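PDB 4R4K: uncharacterized protein from Bacteroides caccae, which is of unknown function but adopts a cystatin-like fold of the NTF2 clan, with polyether chains bound in the crystal. Local coordinates for residues Phe19-Tyr27 / Asn146-Pro154; Gln26-Pro37 / Thr50-Leu61. All blocks are in the same frame, centred on the assembly; numbering follows the deposited sequence.

Contact 1 (Phe19-Tyr27 / Asn146-Pro154); sequences FTSSAAFQY and NAAFKEIHP. With PEU (2,5,8,11,14,17,20,23,26,29,32,35,38,41,44,47,50,53,56,59,62,65,68,71,74,77,80-heptacosaoxadooctacontan-82-ol), chain J.
Ser22 and His153 bring their CA atoms to 4.8 Å where the start of helix 23-27 meets the chain's C-terminus, and the axes of helices 23-27 and 146-152 run at 120° to each other. Ala23 N donates to His153 O (2.8 Å), and Ala24 N gives a nearly straight bond to OXT of the terminal Pro154 (3.1 Å). The other carboxylate oxygen, Pro154 O, takes the hydroxyl of Ser22 (OG to O 2.8 Å). With OG anti to its own backbone N (chi1 171°), that hydroxyl also accepts from Phe25 N, the N-cap bond. The negative carboxylate thus sits at a helix N-terminus, where the helix dipole probably favours it. Deeper in, Phe149 turns its ring edge to Ala23 N, its CE1 lies 3.9 Å from Ala23 CB, and CD2 of His153 rests over the centre of one ring face. The imidazole of His153 has Thr20 O over one face, while its NE2 points to the bound polyether. A water joins Tyr27 OH to Lys150 NZ at the far end. The arrangement is an N-capped helix start closed by the C-terminal carboxylate, beside a polyether pocket lined in part by Phe149 and His153.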
loop_
_atom_site.group_PDB
_atom_site.type_symbol
_atom_site.label_atom_id
_atom_site.label_comp_id
_atom_site.label_asym_id
_atom_site.label_seq_id
_atom_site.Cartn_x
_atom_site.Cartn_y
_atom_site.Cartn_z
ATOM N N PHE A 19 12.837 -1.216 -2.551
ATOM C CA PHE A 19 11.520 -1.801 -2.286
ATOM C C PHE A 19 10.689 -1.839 -3.564
ATOM O O PHE A 19 10.062 -2.868 -3.883
ATOM C CB PHE A 19 10.854 -0.933 -1.220
ATOM C CG PHE A 19 9.511 -1.417 -0.726
ATOM C CD1 PHE A 19 9.407 -2.298 0.358
ATOM C CD2 PHE A 19 8.327 -0.933 -1.287
ATOM C CE1 PHE A 19 8.161 -2.715 0.834
ATOM C CE2 PHE A 19 7.096 -1.323 -0.791
ATOM C CZ PHE A 19 7.014 -2.221 0.259
ATOM N N THR A 20 10.695 -0.735 -4.303
ATOM C CA THR A 20 9.824 -0.628 -5.484
ATOM C C THR A 20 10.462 -1.273 -6.720
ATOM O O THR A 20 9.790 -1.441 -7.725
ATOM C CB THR A 20 9.461 0.835 -5.820
ATOM O OG1 THR A 20 10.649 1.618 -5.961
ATOM C CG2 THR A 20 8.598 1.403 -4.738
ATOM N N SER A 21 11.741 -1.624 -6.641
ATOM C CA SER A 21 12.464 -2.154 -7.811
ATOM C C SER A 21 12.536 -3.686 -7.861
ATOM O O SER A 21 12.936 -4.240 -8.880
ATOM C CB SER A 21 13.873 -1.554 -7.864
ATOM O OG SER A 21 14.701 -2.216 -6.921
ATOM N N SER A 22 12.157 -4.369 -6.784
ATOM C CA SER A 22 12.276 -5.834 -6.718
ATOM C C SER A 22 11.151 -6.450 -5.900
ATOM O O SER A 22 11.030 -6.179 -4.702
ATOM C CB SER A 22 13.604 -6.246 -6.068
ATOM O OG SER A 22 13.644 -7.646 -5.803
ATOM N N ALA A 23 10.347 -7.289 -6.543
ATOM C CA ALA A 23 9.238 -7.968 -5.854
ATOM C C ALA A 23 9.718 -8.842 -4.704
ATOM O O ALA A 23 9.146 -8.808 -3.606
ATOM C CB ALA A 23 8.452 -8.810 -6.833
ATOM N N ALA A 24 10.780 -9.619 -4.951
ATOM C CA ALA A 24 11.302 -10.504 -3.894
ATOM C C ALA A 24 11.736 -9.698 -2.675
ATOM O O ALA A 24 11.372 -10.032 -1.546
ATOM C CB ALA A 24 12.470 -11.322 -4.407
ATOM N N PHE A 25 12.449 -8.598 -2.893
ATOM C CA PHE A 25 12.853 -7.751 -1.769
ATOM C C PHE A 25 11.639 -7.129 -1.080
ATOM O O PHE A 25 11.546 -7.092 0.160
ATOM C CB PHE A 25 13.811 -6.655 -2.229
ATOM C CG PHE A 25 14.257 -5.740 -1.131
ATOM C CD1 PHE A 25 15.202 -6.144 -0.218
ATOM C CD2 PHE A 25 13.700 -4.461 -0.989
ATOM C CE1 PHE A 25 15.616 -5.286 0.785
ATOM C CE2 PHE A 25 14.104 -3.599 0.021
ATOM C CZ PHE A 25 15.064 -4.022 0.912
ATOM N N GLN A 26 10.713 -6.604 -1.884
ATOM C CA GLN A 26 9.512 -5.984 -1.335
ATOM C C GLN A 26 8.781 -6.895 -0.332
ATOM O O GLN A 26 8.430 -6.473 0.778
ATOM C CB GLN A 26 8.569 -5.534 -2.470
ATOM C CG GLN A 26 7.327 -4.845 -1.947
ATOM C CD GLN A 26 6.539 -3.999 -2.955
ATOM O OE1 GLN A 26 5.321 -3.925 -2.853
ATOM N NE2 GLN A 26 7.222 -3.372 -3.923
ATOM N N TYR A 27 8.559 -8.150 -0.729
ATOM C CA TYR A 27 7.880 -9.084 0.159
ATOM C C TYR A 27 8.617 -9.294 1.489
ATOM O O TYR A 27 7.988 -9.438 2.553
ATOM C CB TYR A 27 7.677 -10.438 -0.503
ATOM C CG TYR A 27 6.542 -10.504 -1.477
ATOM C CD1 TYR A 27 5.241 -10.230 -1.072
ATOM C CD2 TYR A 27 6.770 -10.863 -2.793
ATOM C CE1 TYR A 27 4.186 -10.329 -1.974
ATOM C CE2 TYR A 27 5.744 -10.950 -3.697
ATOM C CZ TYR A 27 4.457 -10.687 -3.273
ATOM O OH TYR A 27 3.460 -10.756 -4.175
ATOM N N ASN A 146 0.485 -8.553 -10.035
ATOM C CA ASN A 146 1.768 -8.867 -9.458
ATOM C C ASN A 146 2.639 -9.672 -10.415
ATOM O O ASN A 146 3.829 -9.465 -10.474
ATOM C CB ASN A 146 1.579 -9.591 -8.138
ATOM C CG ASN A 146 1.099 -8.685 -7.020
ATOM O OD1 ASN A 146 1.143 -7.452 -7.104
ATOM N ND2 ASN A 146 0.644 -9.300 -5.922
ATOM N N ALA A 147 2.034 -10.548 -11.220
ATOM C CA ALA A 147 2.764 -11.237 -12.291
ATOM C C ALA A 147 3.343 -10.250 -13.318
ATOM O O ALA A 147 4.495 -10.392 -13.747
ATOM C CB ALA A 147 1.866 -12.277 -12.958
ATOM N N ALA A 148 2.561 -9.250 -13.697
ATOM C CA ALA A 148 3.051 -8.188 -14.558
ATOM C C ALA A 148 4.221 -7.427 -13.902
ATOM O O ALA A 148 5.254 -7.185 -14.499
ATOM C CB ALA A 148 1.939 -7.234 -14.933
ATOM N N PHE A 149 4.050 -7.053 -12.643
ATOM C CA PHE A 149 5.111 -6.361 -11.892
ATOM C C PHE A 149 6.407 -7.149 -11.922
ATOM O O PHE A 149 7.496 -6.600 -12.101
ATOM C CB PHE A 149 4.638 -6.180 -10.443
ATOM C CG PHE A 149 5.572 -5.368 -9.556
ATOM C CD1 PHE A 149 6.658 -5.949 -8.956
ATOM C CD2 PHE A 149 5.241 -4.058 -9.216
ATOM C CE1 PHE A 149 7.482 -5.221 -8.088
ATOM C CE2 PHE A 149 6.049 -3.340 -8.365
ATOM C CZ PHE A 149 7.167 -3.915 -7.802
ATOM N N LYS A 150 6.295 -8.455 -11.716
ATOM C CA LYS A 150 7.477 -9.302 -11.625
ATOM C C LYS A 150 8.197 -9.486 -12.974
ATOM O O LYS A 150 9.359 -9.845 -12.976
ATOM C CB LYS A 150 7.098 -10.635 -10.981
ATOM C CG LYS A 150 6.797 -10.511 -9.500
ATOM C CD LYS A 150 6.590 -11.863 -8.840
ATOM C CE LYS A 150 5.233 -12.452 -9.142
ATOM N NZ LYS A 150 5.037 -13.686 -8.324
ATOM N N GLU A 151 7.526 -9.205 -14.098
ATOM C CA GLU A 151 8.192 -9.237 -15.409
ATOM C C GLU A 151 9.208 -8.124 -15.549
ATOM O O GLU A 151 10.193 -8.289 -16.247
ATOM C CB GLU A 151 7.181 -9.114 -16.555
ATOM C CG GLU A 151 6.258 -10.300 -16.732
ATOM C CD GLU A 151 6.956 -11.533 -17.295
ATOM O OE1 GLU A 151 8.122 -11.429 -17.754
ATOM O OE2 GLU A 151 6.333 -12.612 -17.250
ATOM N N ILE A 152 8.972 -6.995 -14.887
ATOM C CA ILE A 152 9.880 -5.864 -14.965
ATOM C C ILE A 152 10.645 -5.565 -13.675
ATOM O O ILE A 152 11.645 -4.886 -13.727
ATOM C CB ILE A 152 9.166 -4.599 -15.498
ATOM C CG1 ILE A 152 7.833 -4.361 -14.790
ATOM C CG2 ILE A 152 8.895 -4.766 -16.983
ATOM C CD1 ILE A 152 7.169 -3.055 -15.153
ATOM N N HIS A 153 10.181 -6.078 -12.534
ATOM C CA HIS A 153 10.814 -5.824 -11.239
ATOM C C HIS A 153 10.905 -7.112 -10.413
ATOM O O HIS A 153 10.260 -7.225 -9.362
ATOM C CB HIS A 153 9.975 -4.847 -10.421
ATOM C CG HIS A 153 9.673 -3.568 -11.115
ATOM N ND1 HIS A 153 10.656 -2.751 -11.629
ATOM C CD2 HIS A 153 8.496 -2.946 -11.356
ATOM C CE1 HIS A 153 10.093 -1.692 -12.185
ATOM N NE2 HIS A 153 8.788 -1.783 -12.026
ATOM N N PRO A 154 11.659 -8.105 -10.883
ATOM C CA PRO A 154 11.714 -9.358 -10.121
ATOM C C PRO A 154 12.297 -9.217 -8.700
ATOM O O PRO A 154 13.159 -8.378 -8.450
ATOM C CB PRO A 154 12.611 -10.263 -10.994
ATOM C CG PRO A 154 13.402 -9.331 -11.827
ATOM C CD PRO A 154 12.512 -8.159 -12.091
ATOM O OXT PRO A 154 11.921 -9.951 -7.760
HETATM O OCV PEU J . 1.777 -2.672 -18.541
HETATM C CCW PEU J . 1.664 -3.122 -17.201
HETATM C CCX PEU J . 2.872 -2.697 -16.386
HETATM O OCY PEU J . 2.472 -2.712 -15.015
HETATM C CCZ PEU J . 2.997 -3.784 -14.228
HETATM C CDA PEU J . 3.569 -3.157 -12.970
HETATM O ODB PEU J . 4.808 -2.540 -13.296
HETATM C CDC PEU J . 5.201 -1.449 -12.455
HETATM C CDD PEU J . 5.886 -0.344 -13.265
HETATM O ODE PEU J . 7.205 -0.080 -12.757
HETATM O O HOH W 1 14.520 -6.590 -9.903
HETATM O O HOH W 2 13.505 -3.021 -11.460
HETATM O O HOH W 3 3.707 -12.232 -6.355
#

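Contact 2 (Gln26-Pro37 / Thr50-Leu61); sequences QYTRIKFPLKTP and TFPFTKEKWPLL. With ACT (acetate ion), chain E.
Gln26 reaches from its helix to the extended segment 58-61, and its side chain can be followed outward. CB and CG, the latter anti to the backbone N (chi1 -178°), pass Leu60 CD2, with CG 4.0 Å from it; CD lies beside the same methyl (CD to Leu60 CD2 3.7 Å). At the tip, OE1 accepts two bonds in its carbonyl plane, each on a lone pair: from Trp58 NE1 (2.9 Å), with OE1 lying in the indole plane, and from Leu61 N (2.9 Å, 173° at the hydrogen). NE2 returns a bond to Leu61 O (3.0 Å), also on a lone pair, so the amide pairs with both polar backbone atoms of Leu61; NE2 also donates to Phe19 O. Replacing Gln26 by alanine is likely to leave the indole N-H and the backbone of Leu61 without these buried mates and let that segment shift.

Around this centre the rings pack closely. Ile30 CD1 presses on one face of Trp58, with Pro59 CD over the other, and Phe32 points its edge at the indole face in an offset edge-to-face pair. Lys55 lays its CA over the centre of the Phe32 ring, then extends across Tyr27, whose face takes CE by CH-pi and NZ by cation-pi (4.9 Å to the centroid); Leu60 CD2 covers the opposite face. One water ties Tyr27 OH to the carbonyls of Lys55 and Trp58. Farther on, Leu34 N bonds Phe53 O (3.0 Å), while Leu34 CD1 sits over the centre of the Phe53 ring.

Chemically, a largely apolar interface with an aromatic cluster of Tyr27, Phe32 and Trp58 is pinned at its 58-61 end by one buried amide, which is likely to fix the indole's rotation and the chain's path to the polyether-contacting Leu60 and Leu61.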
loop_
_atom_site.group_PDB
_atom_site.type_symbol
_atom_site.label_atom_id
_atom_site.label_comp_id
_atom_site.label_asym_id
_atom_site.label_seq_id
_atom_site.Cartn_x
_atom_site.Cartn_y
_atom_site.Cartn_z
ATOM N N GLN A 26 10.713 -6.604 -1.884
ATOM C CA GLN A 26 9.512 -5.984 -1.335
ATOM C C GLN A 26 8.781 -6.895 -0.332
ATOM O O GLN A 26 8.430 -6.473 0.778
ATOM C CB GLN A 26 8.569 -5.534 -2.470
ATOM C CG GLN A 26 7.327 -4.845 -1.947
ATOM C CD GLN A 26 6.539 -3.999 -2.955
ATOM O OE1 GLN A 26 5.321 -3.925 -2.853
ATOM N NE2 GLN A 26 7.222 -3.372 -3.923
ATOM N N TYR A 27 8.559 -8.150 -0.729
ATOM C CA TYR A 27 7.880 -9.084 0.159
ATOM C C TYR A 27 8.617 -9.294 1.489
ATOM O O TYR A 27 7.988 -9.438 2.553
ATOM C CB TYR A 27 7.677 -10.438 -0.503
ATOM C CG TYR A 27 6.542 -10.504 -1.477
ATOM C CD1 TYR A 27 5.241 -10.230 -1.072
ATOM C CD2 TYR A 27 6.770 -10.863 -2.793
ATOM C CE1 TYR A 27 4.186 -10.329 -1.974
ATOM C CE2 TYR A 27 5.744 -10.950 -3.697
ATOM C CZ TYR A 27 4.457 -10.687 -3.273
ATOM O OH TYR A 27 3.460 -10.756 -4.175
ATOM N N THR A 28 9.933 -9.233 1.463
ATOM C CA THR A 28 10.721 -9.403 2.712
ATOM C C THR A 28 10.590 -8.226 3.663
ATOM O O THR A 28 10.925 -8.351 4.847
ATOM C CB THR A 28 12.245 -9.636 2.464
ATOM O OG1 THR A 28 12.916 -8.451 2.014
ATOM C CG2 THR A 28 12.503 -10.807 1.517
ATOM N N ARG A 29 10.127 -7.074 3.157
ATOM C CA ARG A 29 10.024 -5.855 3.960
ATOM C C ARG A 29 8.607 -5.425 4.285
ATOM O O ARG A 29 8.333 -4.251 4.514
ATOM C CB ARG A 29 10.795 -4.732 3.295
ATOM C CG ARG A 29 12.278 -4.966 3.218
ATOM C CD ARG A 29 12.910 -5.280 4.574
ATOM N NE ARG A 29 14.357 -5.207 4.472
ATOM C CZ ARG A 29 15.068 -4.083 4.504
ATOM N NH1 ARG A 29 14.504 -2.893 4.698
ATOM N NH2 ARG A 29 16.372 -4.153 4.338
ATOM N N ILE A 30 7.711 -6.395 4.342
ATOM C CA ILE A 30 6.358 -6.149 4.779
ATOM C C ILE A 30 6.078 -7.077 5.949
ATOM O O ILE A 30 6.350 -8.276 5.860
ATOM C CB ILE A 30 5.343 -6.400 3.659
ATOM C CG1 ILE A 30 5.688 -5.528 2.438
ATOM C CG2 ILE A 30 3.951 -6.085 4.192
ATOM C CD1 ILE A 30 4.992 -5.925 1.154
ATOM N N LYS A 31 5.595 -6.508 7.052
ATOM C CA LYS A 31 5.282 -7.300 8.244
ATOM C C LYS A 31 3.821 -7.761 8.226
ATOM O O LYS A 31 2.930 -7.041 8.639
ATOM C CB LYS A 31 5.610 -6.518 9.516
ATOM C CG LYS A 31 7.120 -6.371 9.748
ATOM C CD LYS A 31 7.449 -5.633 11.037
ATOM C CE LYS A 31 8.878 -5.891 11.538
ATOM N NZ LYS A 31 9.425 -7.237 11.189
ATOM N N PHE A 32 3.601 -8.969 7.716
ATOM C CA PHE A 32 2.290 -9.580 7.633
ATOM C C PHE A 32 1.994 -10.365 8.906
ATOM O O PHE A 32 2.905 -10.958 9.481
ATOM C CB PHE A 32 2.226 -10.549 6.443
ATOM C CG PHE A 32 2.388 -9.887 5.096
ATOM C CD1 PHE A 32 1.372 -9.100 4.565
ATOM C CD2 PHE A 32 3.550 -10.083 4.319
ATOM C CE1 PHE A 32 1.509 -8.508 3.325
ATOM C CE2 PHE A 32 3.688 -9.488 3.060
ATOM C CZ PHE A 32 2.671 -8.702 2.564
ATOM N N PRO A 33 0.712 -10.422 9.317
ATOM C CA PRO A 33 -0.428 -9.747 8.701
ATOM C C PRO A 33 -0.388 -8.294 9.074
ATOM O O PRO A 33 0.140 -7.932 10.127
ATOM C CB PRO A 33 -1.649 -10.434 9.332
ATOM C CG PRO A 33 -1.145 -10.997 10.611
ATOM C CD PRO A 33 0.296 -11.345 10.395
ATOM N N LEU A 34 -0.869 -7.433 8.187
ATOM C CA LEU A 34 -0.768 -6.009 8.443
ATOM C C LEU A 34 -1.633 -5.613 9.632
ATOM O O LEU A 34 -2.550 -6.347 10.029
ATOM C CB LEU A 34 -1.131 -5.213 7.193
ATOM C CG LEU A 34 -0.209 -5.478 5.999
ATOM C CD1 LEU A 34 -0.750 -4.766 4.776
ATOM C CD2 LEU A 34 1.220 -5.056 6.291
ATOM N N LYS A 35 -1.328 -4.460 10.207
ATOM C CA LYS A 35 -1.994 -4.028 11.431
ATOM C C LYS A 35 -3.513 -3.920 11.284
ATOM O O LYS A 35 -4.252 -4.306 12.191
ATOM C CB LYS A 35 -1.414 -2.709 11.935
ATOM C CG LYS A 35 -0.065 -2.871 12.616
ATOM C CD LYS A 35 0.285 -1.676 13.488
ATOM C CE LYS A 35 0.734 -0.484 12.663
ATOM N NZ LYS A 35 1.064 0.694 13.518
ATOM N N THR A 36 -3.976 -3.438 10.139
ATOM C CA THR A 36 -5.411 -3.270 9.917
ATOM C C THR A 36 -5.899 -4.331 8.934
ATOM O O THR A 36 -5.437 -4.397 7.795
ATOM C CB THR A 36 -5.732 -1.866 9.384
ATOM O OG1 THR A 36 -5.211 -0.892 10.290
ATOM C CG2 THR A 36 -7.250 -1.662 9.225
ATOM N N PRO A 37 -6.846 -5.183 9.368
ATOM C CA PRO A 37 -7.355 -6.179 8.433
ATOM C C PRO A 37 -8.294 -5.565 7.393
ATOM O O PRO A 37 -8.696 -4.412 7.505
ATOM C CB PRO A 37 -8.135 -7.141 9.334
ATOM C CG PRO A 37 -8.606 -6.294 10.457
ATOM C CD PRO A 37 -7.530 -5.256 10.676
ATOM N N THR A 50 -14.108 -9.297 8.775
ATOM C CA THR A 50 -12.708 -8.968 8.600
ATOM C C THR A 50 -11.980 -10.153 8.020
ATOM O O THR A 50 -12.341 -11.323 8.228
ATOM C CB THR A 50 -11.981 -8.501 9.885
ATOM O OG1 THR A 50 -11.955 -9.560 10.839
ATOM C CG2 THR A 50 -12.633 -7.270 10.488
ATOM N N PHE A 51 -10.963 -9.827 7.246
ATOM C CA PHE A 51 -10.072 -10.816 6.691
ATOM C C PHE A 51 -8.647 -10.312 6.922
ATOM O O PHE A 51 -8.361 -9.155 6.643
ATOM C CB PHE A 51 -10.312 -10.964 5.191
ATOM C CG PHE A 51 -11.718 -11.335 4.833
ATOM C CD1 PHE A 51 -12.735 -10.376 4.749
ATOM C CD2 PHE A 51 -12.040 -12.655 4.599
ATOM C CE1 PHE A 51 -14.041 -10.759 4.440
ATOM C CE2 PHE A 51 -13.344 -13.038 4.299
ATOM C CZ PHE A 51 -14.341 -12.088 4.207
ATOM N N PRO A 52 -7.755 -11.179 7.415
ATOM C CA PRO A 52 -6.377 -10.732 7.652
ATOM C C PRO A 52 -5.721 -10.261 6.363
ATOM O O PRO A 52 -5.889 -10.887 5.321
ATOM C CB PRO A 52 -5.668 -11.992 8.160
ATOM C CG PRO A 52 -6.759 -12.858 8.692
ATOM C CD PRO A 52 -7.961 -12.577 7.838
ATOM N N PHE A 53 -4.965 -9.176 6.443
ATOM C CA PHE A 53 -4.259 -8.669 5.279
ATOM C C PHE A 53 -2.902 -9.369 5.225
ATOM O O PHE A 53 -1.927 -8.925 5.811
ATOM C CB PHE A 53 -4.136 -7.152 5.366
ATOM C CG PHE A 53 -3.876 -6.470 4.039
ATOM C CD1 PHE A 53 -3.194 -7.101 3.001
ATOM C CD2 PHE A 53 -4.272 -5.167 3.864
ATOM C CE1 PHE A 53 -2.946 -6.447 1.805
ATOM C CE2 PHE A 53 -4.018 -4.508 2.676
ATOM C CZ PHE A 53 -3.364 -5.153 1.639
ATOM N N THR A 54 -2.874 -10.478 4.503
ATOM C CA THR A 54 -1.741 -11.377 4.458
ATOM C C THR A 54 -1.021 -11.294 3.106
ATOM O O THR A 54 -1.440 -10.569 2.196
ATOM C CB THR A 54 -2.218 -12.824 4.680
ATOM O OG1 THR A 54 -3.291 -13.092 3.779
ATOM C CG2 THR A 54 -2.705 -13.015 6.096
ATOM N N LYS A 55 0.096 -12.013 3.010
ATOM C CA LYS A 55 0.999 -11.896 1.859
ATOM C C LYS A 55 0.311 -12.170 0.541
ATOM O O LYS A 55 0.565 -11.484 -0.452
ATOM C CB LYS A 55 2.192 -12.833 2.020
ATOM C CG LYS A 55 3.211 -12.726 0.901
ATOM C CD LYS A 55 4.279 -13.805 0.980
ATOM C CE LYS A 55 5.063 -13.864 -0.329
ATOM N NZ LYS A 55 5.998 -15.019 -0.414
ATOM N N GLU A 56 -0.565 -13.158 0.516
ATOM C CA GLU A 56 -1.217 -13.517 -0.743
ATOM C C GLU A 56 -2.135 -12.386 -1.265
ATOM O O GLU A 56 -2.465 -12.364 -2.434
ATOM C CB GLU A 56 -1.941 -14.874 -0.647
ATOM C CG GLU A 56 -3.395 -14.802 -0.239
ATOM C CD GLU A 56 -3.589 -14.557 1.243
ATOM O OE1 GLU A 56 -2.592 -14.290 1.945
ATOM O OE2 GLU A 56 -4.758 -14.624 1.701
ATOM N N LYS A 57 -2.567 -11.479 -0.400
ATOM C CA LYS A 57 -3.430 -10.366 -0.786
ATOM C C LYS A 57 -2.681 -9.098 -1.183
ATOM O O LYS A 57 -3.277 -8.173 -1.710
ATOM C CB LYS A 57 -4.396 -10.039 0.361
ATOM C CG LYS A 57 -5.333 -11.195 0.712
ATOM C CD LYS A 57 -6.386 -10.782 1.727
ATOM C CE LYS A 57 -7.238 -11.962 2.166
ATOM N NZ LYS A 57 -6.514 -12.863 3.108
ATOM N N TRP A 58 -1.380 -9.047 -0.914
ATOM C CA TRP A 58 -0.595 -7.829 -1.118
ATOM C C TRP A 58 -0.431 -7.412 -2.582
ATOM O O TRP A 58 0.120 -8.163 -3.364
ATOM C CB TRP A 58 0.810 -7.998 -0.522
ATOM C CG TRP A 58 1.681 -6.799 -0.706
ATOM C CD1 TRP A 58 2.743 -6.666 -1.566
ATOM C CD2 TRP A 58 1.539 -5.544 -0.032
ATOM N NE1 TRP A 58 3.272 -5.393 -1.468
ATOM C CE2 TRP A 58 2.549 -4.683 -0.539
ATOM C CE3 TRP A 58 0.639 -5.056 0.927
ATOM C CZ2 TRP A 58 2.693 -3.377 -0.097
ATOM C CZ3 TRP A 58 0.797 -3.758 1.368
ATOM C CH2 TRP A 58 1.815 -2.938 0.859
ATOM N N PRO A 59 -0.888 -6.196 -2.936
ATOM C CA PRO A 59 -0.535 -5.641 -4.252
ATOM C C PRO A 59 0.843 -4.989 -4.235
ATOM O O PRO A 59 1.052 -4.020 -3.506
ATOM C CB PRO A 59 -1.620 -4.568 -4.497
ATOM C CG PRO A 59 -2.603 -4.718 -3.361
ATOM C CD PRO A 59 -1.825 -5.317 -2.239
ATOM N N LEU A 60 1.740 -5.462 -5.094
ATOM C CA LEU A 60 3.066 -4.906 -5.188
ATOM C C LEU A 60 3.032 -3.446 -5.642
ATOM O O LEU A 60 2.328 -3.108 -6.600
ATOM C CB LEU A 60 3.928 -5.771 -6.110
ATOM C CG LEU A 60 4.246 -7.179 -5.570
ATOM C CD1 LEU A 60 4.686 -8.105 -6.690
ATOM C CD2 LEU A 60 5.312 -7.141 -4.489
ATOM N N LEU A 61 3.815 -2.623 -4.945
ATOM C CA LEU A 61 3.877 -1.174 -5.163
ATOM C C LEU A 61 5.105 -0.790 -5.979
ATOM O O LEU A 61 6.213 -1.216 -5.671
ATOM C CB LEU A 61 3.949 -0.456 -3.829
ATOM C CG LEU A 61 2.691 -0.628 -2.989
ATOM C CD1 LEU A 61 2.926 -0.024 -1.624
ATOM C CD2 LEU A 61 1.458 -0.029 -3.657
HETATM C C ACT E . 18.172 -7.796 3.285
HETATM O O ACT E . 18.023 -6.604 3.595
HETATM O OXT ACT E . 18.676 -8.603 4.089
HETATM C CH3 ACT E . 17.743 -8.265 1.926
HETATM O O HOH W 4 0.965 -10.779 -3.003
HETATM O O HOH W 5 -4.522 -8.029 8.978
#

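How the contacts relate
Contact 2 is nested inside the long loop that contact 1 closes: 26-37 overlaps the end of 19-27 and 50-61 comes next, while 146-154 ends the chain. Their centres lie about 15 Å apart, and both use helix 23-28, sharing Gln26 and Tyr27. Asn146 joins them directly, its ND2 probably hydrogen-bonded to Trp58 O (2.8 Å) and its OD1 to Leu60 N (2.9 Å), and Phe149 packs on Leu61 O. Helix 23-28 is thus held by the end of helix 135-152 with the C-terminal tail beyond it, and by the segment after strand 48-51. Beyond contact 2, strand 116-123, an edge of the five-stranded antiparallel sheet, meets Arg29, Leu34 and Trp58, linking these elements to the cystatin-like core.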